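Local coordinates for ferric uptake regulation protein (Vibrio cholerae, PDB 2W57) that acts as an iron-responsive transcriptional repressor, probably binding the promoters of iron-uptake genes as a metal-loaded dimer, at residues 89-94 and 98-103; 58-63 and 68-73; 23-26 and 30-33; 36-41 and 75-80. All blocks are in the same frame, centred on the assembly; numbering follows the deposited sequence.

Interaction 1 of 4, residues 89-94 and 98-103. With ZN (zinc ion), chain D; ZN (zinc ion), chain C.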
loop_
_atom_site.group_PDB
_atom_site.type_symbol
_atom_site.label_atom_id
_atom_site.label_comp_id
_atom_site.label_asym_id
_atom_site.label_seq_id
_atom_site.Cartn_x
_atom_site.Cartn_y
_atom_site.Cartn_z
ATOM N N ASP A 89 -12.799 0.675 -5.576
ATOM C CA ASP A 89 -11.383 0.558 -5.866
ATOM C C ASP A 89 -10.915 1.898 -6.387
ATOM O O ASP A 89 -11.718 2.825 -6.489
ATOM C CB ASP A 89 -11.146 -0.561 -6.867
ATOM C CG ASP A 89 -11.582 -1.886 -6.325
ATOM O OD1 ASP A 89 -11.128 -2.233 -5.213
ATOM O OD2 ASP A 89 -12.397 -2.564 -6.983
ATOM N N HIS A 90 -9.628 2.020 -6.696
ATOM C CA HIS A 90 -9.070 3.344 -6.919
ATOM C C HIS A 90 -8.238 3.448 -8.164
ATOM O O HIS A 90 -7.418 2.593 -8.464
ATOM C CB HIS A 90 -8.263 3.814 -5.701
ATOM C CG HIS A 90 -8.986 3.654 -4.398
ATOM N ND1 HIS A 90 -9.070 2.445 -3.736
ATOM C CD2 HIS A 90 -9.656 4.549 -3.634
ATOM C CE1 HIS A 90 -9.766 2.602 -2.624
ATOM N NE2 HIS A 90 -10.129 3.871 -2.534
ATOM N N LEU A 91 -8.480 4.521 -8.890
ATOM C CA LEU A 91 -7.688 4.880 -10.036
ATOM C C LEU A 91 -7.000 6.171 -9.630
ATOM O O LEU A 91 -7.646 7.103 -9.168
ATOM C CB LEU A 91 -8.607 5.059 -11.245
ATOM C CG LEU A 91 -8.125 5.596 -12.590
ATOM C CD1 LEU A 91 -7.209 4.615 -13.282
ATOM C CD2 LEU A 91 -9.344 5.902 -13.458
ATOM N N VAL A 92 -5.686 6.217 -9.759
ATOM C CA VAL A 92 -4.924 7.319 -9.207
ATOM C C VAL A 92 -4.127 8.000 -10.310
ATOM O O VAL A 92 -3.415 7.327 -11.070
ATOM C CB VAL A 92 -3.990 6.800 -8.102
ATOM C CG1 VAL A 92 -3.194 7.920 -7.463
ATOM C CG2 VAL A 92 -4.795 6.046 -7.059
ATOM N N CYS A 93 -4.270 9.327 -10.415
ATOM C CA CYS A 93 -3.456 10.130 -11.336
ATOM C C CYS A 93 -2.138 10.409 -10.657
ATOM O O CYS A 93 -2.101 10.863 -9.509
ATOM C CB CYS A 93 -4.101 11.468 -11.703
ATOM S SG CYS A 93 -5.714 11.398 -12.512
ATOM N N LEU A 94 -1.058 10.154 -11.390
ATOM C CA LEU A 94 0.294 10.317 -10.874
ATOM C C LEU A 94 0.810 11.767 -10.945
ATOM O O LEU A 94 1.978 12.040 -10.622
ATOM C CB LEU A 94 1.245 9.347 -11.597
ATOM C CG LEU A 94 1.120 7.857 -11.237
ATOM C CD1 LEU A 94 2.195 7.025 -11.952
ATOM C CD2 LEU A 94 1.163 7.623 -9.712
ATOM N N GLU A 98 -5.279 13.287 -8.088
ATOM C CA GLU A 98 -6.693 13.018 -8.317
ATOM C C GLU A 98 -6.977 11.515 -8.165
ATOM O O GLU A 98 -6.268 10.687 -8.737
ATOM C CB GLU A 98 -7.084 13.557 -9.703
ATOM C CG GLU A 98 -8.507 13.257 -10.191
ATOM C CD GLU A 98 -9.612 13.883 -9.344
ATOM O OE1 GLU A 98 -9.302 14.562 -8.336
ATOM O OE2 GLU A 98 -10.805 13.688 -9.694
ATOM N N VAL A 99 -7.995 11.176 -7.369
ATOM C CA VAL A 99 -8.350 9.777 -7.082
ATOM C C VAL A 99 -9.782 9.468 -7.540
ATOM O O VAL A 99 -10.743 9.958 -6.960
ATOM C CB VAL A 99 -8.226 9.434 -5.568
ATOM C CG1 VAL A 99 -8.508 7.959 -5.321
ATOM C CG2 VAL A 99 -6.857 9.797 -5.031
ATOM N N ILE A 100 -9.918 8.652 -8.580
ATOM C CA ILE A 100 -11.232 8.215 -9.032
ATOM C C ILE A 100 -11.618 6.873 -8.386
ATOM O O ILE A 100 -10.823 5.927 -8.359
ATOM C CB ILE A 100 -11.329 8.145 -10.578
ATOM C CG1 ILE A 100 -11.190 9.535 -11.205
ATOM C CG2 ILE A 100 -12.662 7.538 -11.011
ATOM C CD1 ILE A 100 -9.800 9.860 -11.718
ATOM N N GLU A 101 -12.835 6.813 -7.852
ATOM C CA GLU A 101 -13.392 5.582 -7.312
ATOM C C GLU A 101 -14.119 4.856 -8.424
ATOM O O GLU A 101 -14.775 5.492 -9.246
ATOM C CB GLU A 101 -14.403 5.880 -6.207
ATOM C CG GLU A 101 -13.924 6.831 -5.140
ATOM C CD GLU A 101 -14.943 7.005 -4.042
ATOM O OE1 GLU A 101 -16.131 6.733 -4.293
ATOM O OE2 GLU A 101 -14.566 7.419 -2.927
ATOM N N PHE A 102 -14.010 3.532 -8.455
ATOM C CA PHE A 102 -14.799 2.722 -9.376
ATOM C C PHE A 102 -15.139 1.381 -8.746
ATOM O O PHE A 102 -14.512 0.967 -7.771
ATOM C CB PHE A 102 -14.077 2.533 -10.722
ATOM C CG PHE A 102 -12.854 1.648 -10.647
ATOM C CD1 PHE A 102 -11.611 2.176 -10.296
ATOM C CD2 PHE A 102 -12.945 0.288 -10.937
ATOM C CE1 PHE A 102 -10.479 1.364 -10.227
ATOM C CE2 PHE A 102 -11.818 -0.530 -10.871
ATOM C CZ PHE A 102 -10.582 0.014 -10.512
ATOM N N SER A 103 -16.145 0.720 -9.306
ATOM C CA SER A 103 -16.526 -0.618 -8.883
ATOM C C SER A 103 -17.063 -1.407 -10.078
ATOM O O SER A 103 -18.250 -1.373 -10.372
ATOM C CB SER A 103 -17.559 -0.554 -7.751
ATOM O OG SER A 103 -17.825 -1.852 -7.238
HETATM ZN ZN ZN D . -11.627 5.359 -1.481
HETATM ZN ZN ZN C . -13.026 -4.072 -5.918
#
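F102 lays its ring beneath D89, so that D89 CB sits over one face, 4.0 Å from the F102 centroid in a CH-pi contact offset toward the rim. The ring takes this place because CG lies between the backbone N and the carbonyl carbon (chi1 70°), which swings it across to the partner strand and brings L91 N to its edge. L91 and I100 lie side by side on the same face, with L91 CD2 4.2 Å from I100 CB. On the other face, V99 CG1 meets the edge of the H90 imidazole, 4.0 Å from CD2. The two strands form an antiparallel beta hairpin: D89-F102 and L91-I100 are hydrogen-bonded pairs, H90-E101 and V92-V99 non-hydrogen-bonded ones. L91 N reaches I100 O at 2.8 Å, and C93 N reaches E98 O at 2.9 Å with an almost straight N-H...O angle of 179°. Successive residues of the hairpin serve two zinc ions: D89 OD2 binds one at 1.9 Å, with H87, E108 and H125, while H90 NE2 binds the other at 2.4 Å, with H33, E81 and H88. Further out, C93 is disulfide-bonded to C133, and I114, Y118 and V120 of the second subunit pack on F102, I100 and L91 respectively.

Interaction 2 of 4, residues 58-63 and 68-73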
loop_
_atom_site.group_PDB
_atom_site.type_symbol
_atom_site.label_atom_id
_atom_site.label_comp_id
_atom_site.label_asym_id
_atom_site.label_seq_id
_atom_site.Cartn_x
_atom_site.Cartn_y
_atom_site.Cartn_z
ATOM N N VAL A 58 -3.653 11.675 15.167
ATOM C CA VAL A 58 -5.116 11.672 15.072
ATOM C C VAL A 58 -5.645 10.710 13.991
ATOM O O VAL A 58 -6.576 9.940 14.246
ATOM C CB VAL A 58 -5.716 13.087 14.877
ATOM C CG1 VAL A 58 -7.247 12.996 14.633
ATOM C CG2 VAL A 58 -5.401 14.001 16.080
ATOM N N LEU A 59 -5.054 10.749 12.798
ATOM C CA LEU A 59 -5.456 9.840 11.731
ATOM C C LEU A 59 -5.272 8.363 12.092
ATOM O O LEU A 59 -6.126 7.538 11.750
ATOM C CB LEU A 59 -4.751 10.182 10.421
ATOM C CG LEU A 59 -5.230 11.478 9.763
ATOM C CD1 LEU A 59 -4.339 11.878 8.608
ATOM C CD2 LEU A 59 -6.688 11.330 9.322
ATOM N N ASN A 60 -4.191 8.028 12.795
ATOM C CA ASN A 60 -4.036 6.685 13.366
ATOM C C ASN A 60 -5.147 6.269 14.339
ATOM O O ASN A 60 -5.625 5.119 14.296
ATOM C CB ASN A 60 -2.711 6.557 14.096
ATOM C CG ASN A 60 -1.624 6.072 13.211
ATOM O OD1 ASN A 60 -1.001 6.855 12.476
ATOM N ND2 ASN A 60 -1.372 4.767 13.261
ATOM N N GLN A 61 -5.509 7.187 15.239
ATOM C CA GLN A 61 -6.555 6.956 16.231
ATOM C C GLN A 61 -7.888 6.779 15.498
ATOM O O GLN A 61 -8.691 5.923 15.857
ATOM C CB GLN A 61 -6.626 8.124 17.234
ATOM C CG GLN A 61 -5.337 8.402 17.997
ATOM C CD GLN A 61 -5.328 9.733 18.815
ATOM O OE1 GLN A 61 -5.915 10.773 18.430
ATOM N NE2 GLN A 61 -4.631 9.689 19.954
ATOM N N PHE A 62 -8.103 7.573 14.453
ATOM C CA PHE A 62 -9.298 7.445 13.623
ATOM C C PHE A 62 -9.307 6.110 12.879
ATOM O O PHE A 62 -10.363 5.494 12.709
ATOM C CB PHE A 62 -9.359 8.585 12.608
ATOM C CG PHE A 62 -9.801 9.897 13.175
ATOM C CD1 PHE A 62 -10.001 10.058 14.540
ATOM C CD2 PHE A 62 -10.011 10.987 12.329
ATOM C CE1 PHE A 62 -10.426 11.280 15.048
ATOM C CE2 PHE A 62 -10.421 12.206 12.822
ATOM C CZ PHE A 62 -10.633 12.362 14.186
ATOM N N ASP A 63 -8.128 5.681 12.423
ATOM C CA ASP A 63 -7.974 4.388 11.744
ATOM C C ASP A 63 -8.432 3.227 12.652
ATOM O O ASP A 63 -9.301 2.439 12.276
ATOM C CB ASP A 63 -6.534 4.194 11.274
ATOM C CG ASP A 63 -6.397 3.092 10.239
ATOM O OD1 ASP A 63 -7.337 2.287 10.066
ATOM O OD2 ASP A 63 -5.340 3.025 9.586
ATOM N N VAL A 68 -11.795 6.289 9.930
ATOM C CA VAL A 68 -11.158 6.368 8.615
ATOM C C VAL A 68 -10.585 5.018 8.168
ATOM O O VAL A 68 -10.416 4.101 8.979
ATOM C CB VAL A 68 -10.038 7.455 8.547
ATOM C CG1 VAL A 68 -10.561 8.835 8.923
ATOM C CG2 VAL A 68 -8.818 7.079 9.415
ATOM N N THR A 69 -10.299 4.912 6.873
ATOM C CA THR A 69 -9.586 3.779 6.300
ATOM C C THR A 69 -8.280 4.305 5.729
ATOM O O THR A 69 -8.281 5.318 5.015
ATOM C CB THR A 69 -10.381 3.143 5.141
ATOM O OG1 THR A 69 -11.659 2.688 5.617
ATOM C CG2 THR A 69 -9.618 1.960 4.540
ATOM N N ARG A 70 -7.174 3.627 6.043
ATOM C CA ARG A 70 -5.876 3.968 5.461
ATOM C C ARG A 70 -5.585 3.137 4.222
ATOM O O ARG A 70 -5.681 1.914 4.256
ATOM C CB ARG A 70 -4.723 3.807 6.464
ATOM C CG ARG A 70 -3.486 4.617 6.047
ATOM C CD ARG A 70 -2.145 4.072 6.555
ATOM N NE ARG A 70 -1.854 4.458 7.935
ATOM C CZ ARG A 70 -0.829 5.221 8.333
ATOM N NH1 ARG A 70 0.060 5.728 7.470
ATOM N NH2 ARG A 70 -0.693 5.473 9.628
ATOM N N HIS A 71 -5.214 3.819 3.141
ATOM C CA HIS A 71 -4.703 3.161 1.940
ATOM C C HIS A 71 -3.238 3.501 1.725
ATOM O O HIS A 71 -2.856 4.670 1.806
ATOM C CB HIS A 71 -5.484 3.611 0.707
ATOM C CG HIS A 71 -6.937 3.265 0.744
ATOM N ND1 HIS A 71 -7.412 2.010 0.418
ATOM C CD2 HIS A 71 -8.023 4.009 1.060
ATOM C CE1 HIS A 71 -8.727 1.995 0.541
ATOM N NE2 HIS A 71 -9.122 3.198 0.925
ATOM N N HIS A 72 -2.420 2.491 1.427
ATOM C CA HIS A 72 -1.007 2.720 1.108
ATOM C C HIS A 72 -0.792 2.741 -0.400
ATOM O O HIS A 72 -0.878 1.703 -1.054
ATOM C CB HIS A 72 -0.149 1.635 1.723
ATOM C CG HIS A 72 -0.209 1.589 3.214
ATOM N ND1 HIS A 72 0.736 2.200 4.015
ATOM C CD2 HIS A 72 -1.086 0.987 4.054
ATOM C CE1 HIS A 72 0.436 1.981 5.284
ATOM N NE2 HIS A 72 -0.666 1.252 5.335
ATOM N N PHE A 73 -0.522 3.917 -0.960
ATOM C CA PHE A 73 -0.386 4.057 -2.416
ATOM C C PHE A 73 0.991 3.646 -2.897
ATOM O O PHE A 73 1.806 3.159 -2.110
ATOM C CB PHE A 73 -0.686 5.487 -2.844
ATOM C CG PHE A 73 -2.134 5.747 -3.087
ATOM C CD1 PHE A 73 -3.095 4.790 -2.756
ATOM C CD2 PHE A 73 -2.550 6.964 -3.624
ATOM C CE1 PHE A 73 -4.443 5.030 -2.976
ATOM C CE2 PHE A 73 -3.905 7.219 -3.841
ATOM C CZ PHE A 73 -4.853 6.249 -3.520
HETATM O O HOH W 1 -10.262 1.373 10.223
HETATM O O HOH W 2 -2.864 3.949 10.551
#
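V68 turns CG1 away from its carbonyl carbon (chi1 -57°), which leaves CG2 between the backbone N and the carbonyl carbon, aimed at the last turn of the helix. R70 carries CG opposite its own N (chi1 -160°) before its chain bends at chi3, taking the guanidinium past the D63 carboxylate to the side of the helix where N60 lies. V68 CG2 lies 3.6 Å from F62 CB and 3.4 Å from D63 N, while V68 CG1 turns to the phenyl ring of F62. The backbones join once: V68 N donates to F62 O at 3.2 Å, its N-H nearly straight but well above the carbonyl plane, as the chain doubles back from the helix into the strand. Helix 52-64 followed by antiparallel strands 68-72 and 78-82 is the arrangement of a winged-helix DNA-binding domain, in which the helix corresponds to the recognition helix and the strands to the wing, consistent with the family. On the polar side, D63 OD2 approaches R70 CB at 3.3 Å but remains 4.1 Å from R70 NE, too far for a salt bridge. A water closes the interval, donating to D63 OD2 and accepting from R70 NH2 at 2.8 Å in the guanidinium plane. Another end of the same guanidinium, NH1, is hydrogen-bonded to S78 on the adjacent strand. Beneath V68 and F62, L26 of helix 17-26 fills the interior of the domain.

Interaction 3 of 4, residues 23-26 and 30-33. With ZN (zinc ion), chain D.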
loop_
_atom_site.group_PDB
_atom_site.type_symbol
_atom_site.label_atom_id
_atom_site.label_comp_id
_atom_site.label_asym_id
_atom_site.label_seq_id
_atom_site.Cartn_x
_atom_site.Cartn_y
_atom_site.Cartn_z
ATOM N N LEU A 23 -11.400 16.174 11.700
ATOM C CA LEU A 23 -12.583 15.485 11.189
ATOM C C LEU A 23 -13.384 16.401 10.254
ATOM O O LEU A 23 -13.754 16.000 9.151
ATOM C CB LEU A 23 -13.451 14.959 12.337
ATOM C CG LEU A 23 -14.743 14.191 12.034
ATOM C CD1 LEU A 23 -14.479 12.949 11.185
ATOM C CD2 LEU A 23 -15.428 13.808 13.343
ATOM N N GLU A 24 -13.644 17.624 10.707
ATOM C CA GLU A 24 -14.183 18.684 9.867
ATOM C C GLU A 24 -13.550 18.648 8.467
ATOM O O GLU A 24 -14.253 18.576 7.461
ATOM C CB GLU A 24 -13.882 20.019 10.531
ATOM C CG GLU A 24 -14.747 21.192 10.138
ATOM C CD GLU A 24 -14.831 22.227 11.274
ATOM O OE1 GLU A 24 -15.305 23.377 11.040
ATOM O OE2 GLU A 24 -14.422 21.880 12.416
ATOM N N VAL A 25 -12.220 18.672 8.401
ATOM C CA VAL A 25 -11.555 18.672 7.108
ATOM C C VAL A 25 -11.887 17.426 6.320
ATOM O O VAL A 25 -12.197 17.516 5.127
ATOM C CB VAL A 25 -10.021 18.851 7.208
ATOM C CG1 VAL A 25 -9.356 18.516 5.874
ATOM C CG2 VAL A 25 -9.672 20.286 7.633
ATOM N N LEU A 26 -11.847 16.274 6.987
ATOM C CA LEU A 26 -12.095 14.991 6.330
ATOM C C LEU A 26 -13.463 14.913 5.661
ATOM O O LEU A 26 -13.644 14.169 4.694
ATOM C CB LEU A 26 -11.896 13.837 7.313
ATOM C CG LEU A 26 -10.424 13.483 7.559
ATOM C CD1 LEU A 26 -10.255 12.589 8.765
ATOM C CD2 LEU A 26 -9.824 12.857 6.317
ATOM N N GLU A 30 -14.116 17.816 -1.260
ATOM C CA GLU A 30 -12.873 17.721 -2.041
ATOM C C GLU A 30 -11.711 17.086 -1.283
ATOM O O GLU A 30 -10.604 16.989 -1.820
ATOM C CB GLU A 30 -12.448 19.114 -2.538
ATOM C CG GLU A 30 -11.950 20.066 -1.436
ATOM C CD GLU A 30 -13.079 20.769 -0.646
ATOM O OE1 GLU A 30 -14.275 20.581 -0.966
ATOM O OE2 GLU A 30 -12.758 21.521 0.305
ATOM N N CYS A 31 -11.955 16.684 -0.036
ATOM C CA CYS A 31 -10.944 16.011 0.786
ATOM C C CYS A 31 -11.338 14.558 1.023
ATOM O O CYS A 31 -10.950 13.947 2.031
ATOM C CB CYS A 31 -10.751 16.726 2.128
ATOM S SG CYS A 31 -10.094 18.407 2.000
ATOM N N GLN A 32 -12.095 13.999 0.085
ATOM C CA GLN A 32 -12.578 12.634 0.216
ATOM C C GLN A 32 -11.487 11.556 0.283
ATOM O O GLN A 32 -11.716 10.495 0.875
ATOM C CB GLN A 32 -13.545 12.315 -0.901
ATOM C CG GLN A 32 -14.319 11.058 -0.632
ATOM C CD GLN A 32 -15.336 10.781 -1.697
ATOM O OE1 GLN A 32 -16.322 11.511 -1.843
ATOM N NE2 GLN A 32 -15.102 9.721 -2.459
ATOM N N HIS A 33 -10.331 11.824 -0.342
ATOM C CA HIS A 33 -9.140 10.973 -0.277
ATOM C C HIS A 33 -7.957 11.885 -0.002
ATOM O O HIS A 33 -7.701 12.797 -0.773
ATOM C CB HIS A 33 -8.892 10.270 -1.612
ATOM C CG HIS A 33 -9.846 9.154 -1.909
ATOM N ND1 HIS A 33 -11.069 9.362 -2.507
ATOM C CD2 HIS A 33 -9.743 7.818 -1.717
ATOM C CE1 HIS A 33 -11.686 8.204 -2.651
ATOM N NE2 HIS A 33 -10.905 7.251 -2.179
HETATM ZN ZN ZN D . -11.627 5.359 -1.481
HETATM O O HOH W 3 -13.676 11.244 3.037
#
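Helix 17-26 of the winged-helix domain ends in a loop that runs on to H33, a ligand of one of the two zinc ions, and this contact brings C31, further along that loop, back against the last helical turn. V25 and C31 carry it. C31 projects its CB toward the helix, 3.4 Å from V25 O, and its sulfur, held opposite the carbonyl carbon and beside the backbone N (chi1 -64°), lies alongside V25, with SG 3.9 Å from V25 CG1. The valine methyl concerned is the one opposite its own backbone N. Thus one side chain covers both the carbonyl of V25, in the last turn, and its apolar branch. No direct hydrogen bond joins the two segments. Instead a water stands between L26 O and Q32 O, 3.0 Å from Q32 O and in only a weak, 3.4 Å contact with L26 O; other acceptors compete for its protons, so the bridge is not a firm one. Two residues beyond C31, the chain presents the imidazole of H33 on the far side, where NE2 binds zinc at 2.1 Å, the ion also held by H90. The buried V25 also packs on L39 and L43 of helix 36-45 and C31 on K42 of the same helix, while L26 faces L59 of helix 52-64. At the zinc end, H33 rests against V99 and E101 of strand 99-102, so that the loop runs from the helices to the hairpin of strands 89-93 and 99-102.

Interaction 4 of 4, residues 36-41 and 75-80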
loop_
_atom_site.group_PDB
_atom_site.type_symbol
_atom_site.label_atom_id
_atom_site.label_comp_id
_atom_site.label_asym_id
_atom_site.label_seq_id
_atom_site.Cartn_x
_atom_site.Cartn_y
_atom_site.Cartn_z
ATOM N N ALA A 36 -1.925 12.526 5.058
ATOM C CA ALA A 36 -1.613 13.320 6.249
ATOM C C ALA A 36 -0.967 14.686 5.924
ATOM O O ALA A 36 -1.204 15.662 6.623
ATOM C CB ALA A 36 -0.719 12.524 7.184
ATOM N N GLU A 37 -0.166 14.743 4.862
ATOM C CA GLU A 37 0.544 15.971 4.483
ATOM C C GLU A 37 -0.432 16.974 3.903
ATOM O O GLU A 37 -0.424 18.151 4.260
ATOM C CB GLU A 37 1.648 15.684 3.469
ATOM C CG GLU A 37 2.805 14.826 4.003
ATOM C CD GLU A 37 2.495 13.310 4.132
ATOM O OE1 GLU A 37 1.508 12.793 3.536
ATOM O OE2 GLU A 37 3.267 12.629 4.851
ATOM N N GLU A 38 -1.293 16.489 3.015
ATOM C CA GLU A 38 -2.242 17.349 2.340
ATOM C C GLU A 38 -3.192 17.898 3.382
ATOM O O GLU A 38 -3.494 19.094 3.379
ATOM C CB GLU A 38 -2.989 16.591 1.241
ATOM C CG GLU A 38 -2.160 16.276 -0.002
ATOM C CD GLU A 38 -2.621 14.998 -0.736
ATOM O OE1 GLU A 38 -3.553 14.295 -0.259
ATOM O OE2 GLU A 38 -2.027 14.673 -1.792
ATOM N N LEU A 39 -3.623 17.024 4.288
ATOM C CA LEU A 39 -4.509 17.398 5.388
ATOM C C LEU A 39 -3.880 18.465 6.311
ATOM O O LEU A 39 -4.539 19.426 6.728
ATOM C CB LEU A 39 -4.904 16.130 6.157
ATOM C CG LEU A 39 -5.750 16.111 7.441
ATOM C CD1 LEU A 39 -6.666 17.310 7.561
ATOM C CD2 LEU A 39 -6.530 14.786 7.534
ATOM N N TYR A 40 -2.603 18.281 6.622
ATOM C CA TYR A 40 -1.821 19.270 7.358
ATOM C C TYR A 40 -1.802 20.604 6.616
ATOM O O TYR A 40 -2.101 21.639 7.219
ATOM C CB TYR A 40 -0.400 18.743 7.593
ATOM C CG TYR A 40 0.616 19.786 7.976
ATOM C CD1 TYR A 40 0.579 20.384 9.233
ATOM C CD2 TYR A 40 1.611 20.174 7.084
ATOM C CE1 TYR A 40 1.493 21.347 9.600
ATOM C CE2 TYR A 40 2.545 21.155 7.440
ATOM C CZ TYR A 40 2.475 21.728 8.711
ATOM O OH TYR A 40 3.393 22.677 9.099
ATOM N N LYS A 41 -1.464 20.580 5.319
ATOM C CA LYS A 41 -1.429 21.803 4.493
ATOM C C LYS A 41 -2.758 22.563 4.424
ATOM O O LYS A 41 -2.760 23.792 4.405
ATOM C CB LYS A 41 -0.911 21.516 3.081
ATOM C CG LYS A 41 0.607 21.739 2.916
ATOM C CD LYS A 41 1.113 21.276 1.543
ATOM C CE LYS A 41 1.453 19.801 1.557
ATOM N NZ LYS A 41 1.060 19.115 0.280
ATOM N N GLY A 75 4.538 3.257 -3.590
ATOM C CA GLY A 75 5.747 3.673 -2.885
ATOM C C GLY A 75 5.690 4.961 -2.071
ATOM O O GLY A 75 6.172 5.995 -2.524
ATOM N N GLY A 76 5.108 4.897 -0.877
ATOM C CA GLY A 76 5.258 5.973 0.093
ATOM C C GLY A 76 3.961 6.505 0.656
ATOM O O GLY A 76 3.684 6.341 1.837
ATOM N N LYS A 77 3.164 7.129 -0.203
ATOM C CA LYS A 77 1.950 7.834 0.195
ATOM C C LYS A 77 0.879 6.954 0.870
ATOM O O LYS A 77 0.437 5.956 0.299
ATOM C CB LYS A 77 1.360 8.515 -1.036
ATOM C CG LYS A 77 0.407 9.659 -0.767
ATOM C CD LYS A 77 0.014 10.277 -2.095
ATOM C CE LYS A 77 -0.509 11.680 -1.929
ATOM N NZ LYS A 77 -0.826 12.258 -3.265
ATOM N N SER A 78 0.489 7.336 2.090
ATOM C CA SER A 78 -0.750 6.878 2.714
ATOM C C SER A 78 -1.805 7.940 2.506
ATOM O O SER A 78 -1.575 9.110 2.800
ATOM C CB SER A 78 -0.593 6.694 4.221
ATOM O OG SER A 78 0.483 5.842 4.546
ATOM N N VAL A 79 -2.964 7.537 1.999
ATOM C CA VAL A 79 -4.118 8.425 1.918
ATOM C C VAL A 79 -5.250 7.866 2.771
ATOM O O VAL A 79 -5.394 6.642 2.945
ATOM C CB VAL A 79 -4.598 8.690 0.452
ATOM C CG1 VAL A 79 -3.532 9.429 -0.346
ATOM C CG2 VAL A 79 -4.959 7.408 -0.252
ATOM N N PHE A 80 -6.050 8.775 3.302
ATOM C CA PHE A 80 -7.124 8.431 4.195
ATOM C C PHE A 80 -8.450 8.888 3.595
ATOM O O PHE A 80 -8.491 9.763 2.732
ATOM C CB PHE A 80 -6.894 9.091 5.556
ATOM C CG PHE A 80 -5.596 8.685 6.233
ATOM C CD1 PHE A 80 -5.598 7.748 7.262
ATOM C CD2 PHE A 80 -4.377 9.262 5.855
ATOM C CE1 PHE A 80 -4.417 7.384 7.903
ATOM C CE2 PHE A 80 -3.186 8.899 6.482
ATOM C CZ PHE A 80 -3.204 7.953 7.509
HETATM O O HOH W 4 -0.063 10.164 4.819
#
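The F80 ring meets A36 obliquely at the first turn of the helix, its CE2 4.1 Å from A36 N and 4.4 Å from A36 CB, while a water lies in the ring plane at its edge. That water links the segments: it accepts from A36 N at 3.0 Å and donates to S78 O at 2.7 Å, with a weaker bond to E37 OE1. The amide at the helix start is thereby tied, through one solvent molecule, to the neighbouring strand. Here helix 36-45 of the winged-helix domain packs against the wing strand 78-82, which stands between strands 34-35 and 68-72 in a small antiparallel sheet. The other flat group is the E38 carboxylate. K77 NZ comes to its OE2 at 3.1 Å from the syn side, 24° out of the carboxylate plane, and forms a salt bridge. K77 is extended throughout and crosses the E38 side chain at about a right angle, with its CE also close to OE2. The second oxygen, E38 OE1, accepts from the backbone N of S35, just before the helix, which probably fixes the carboxylate for the lysine. Beyond the contact, L59 of helix 52-64 and V68 of strand 68-72 pack on F80.

Overall arrangement
Interactions 2, 3 and 4 share the interior of the winged-helix domain, their centres 10 to 12 Å apart: interaction 3 packs its helix end against the other two, interaction 2 is nested within the loop closed by interaction 4, and H71 N probably bonds to V79 O where the wing strands adjoin. Interaction 1, its centre 15 to 18 Å from theirs, belongs to the dimerisation side. It touches this domain around the zinc ion shared by H33 of interaction 3 and H90 of interaction 1, and H71 packs edge-to-face on H90. F73 of segment 68-73 also rests on V92. This zinc therefore connects the two parts, consistent with metal-dependent positioning of the DNA-binding domain.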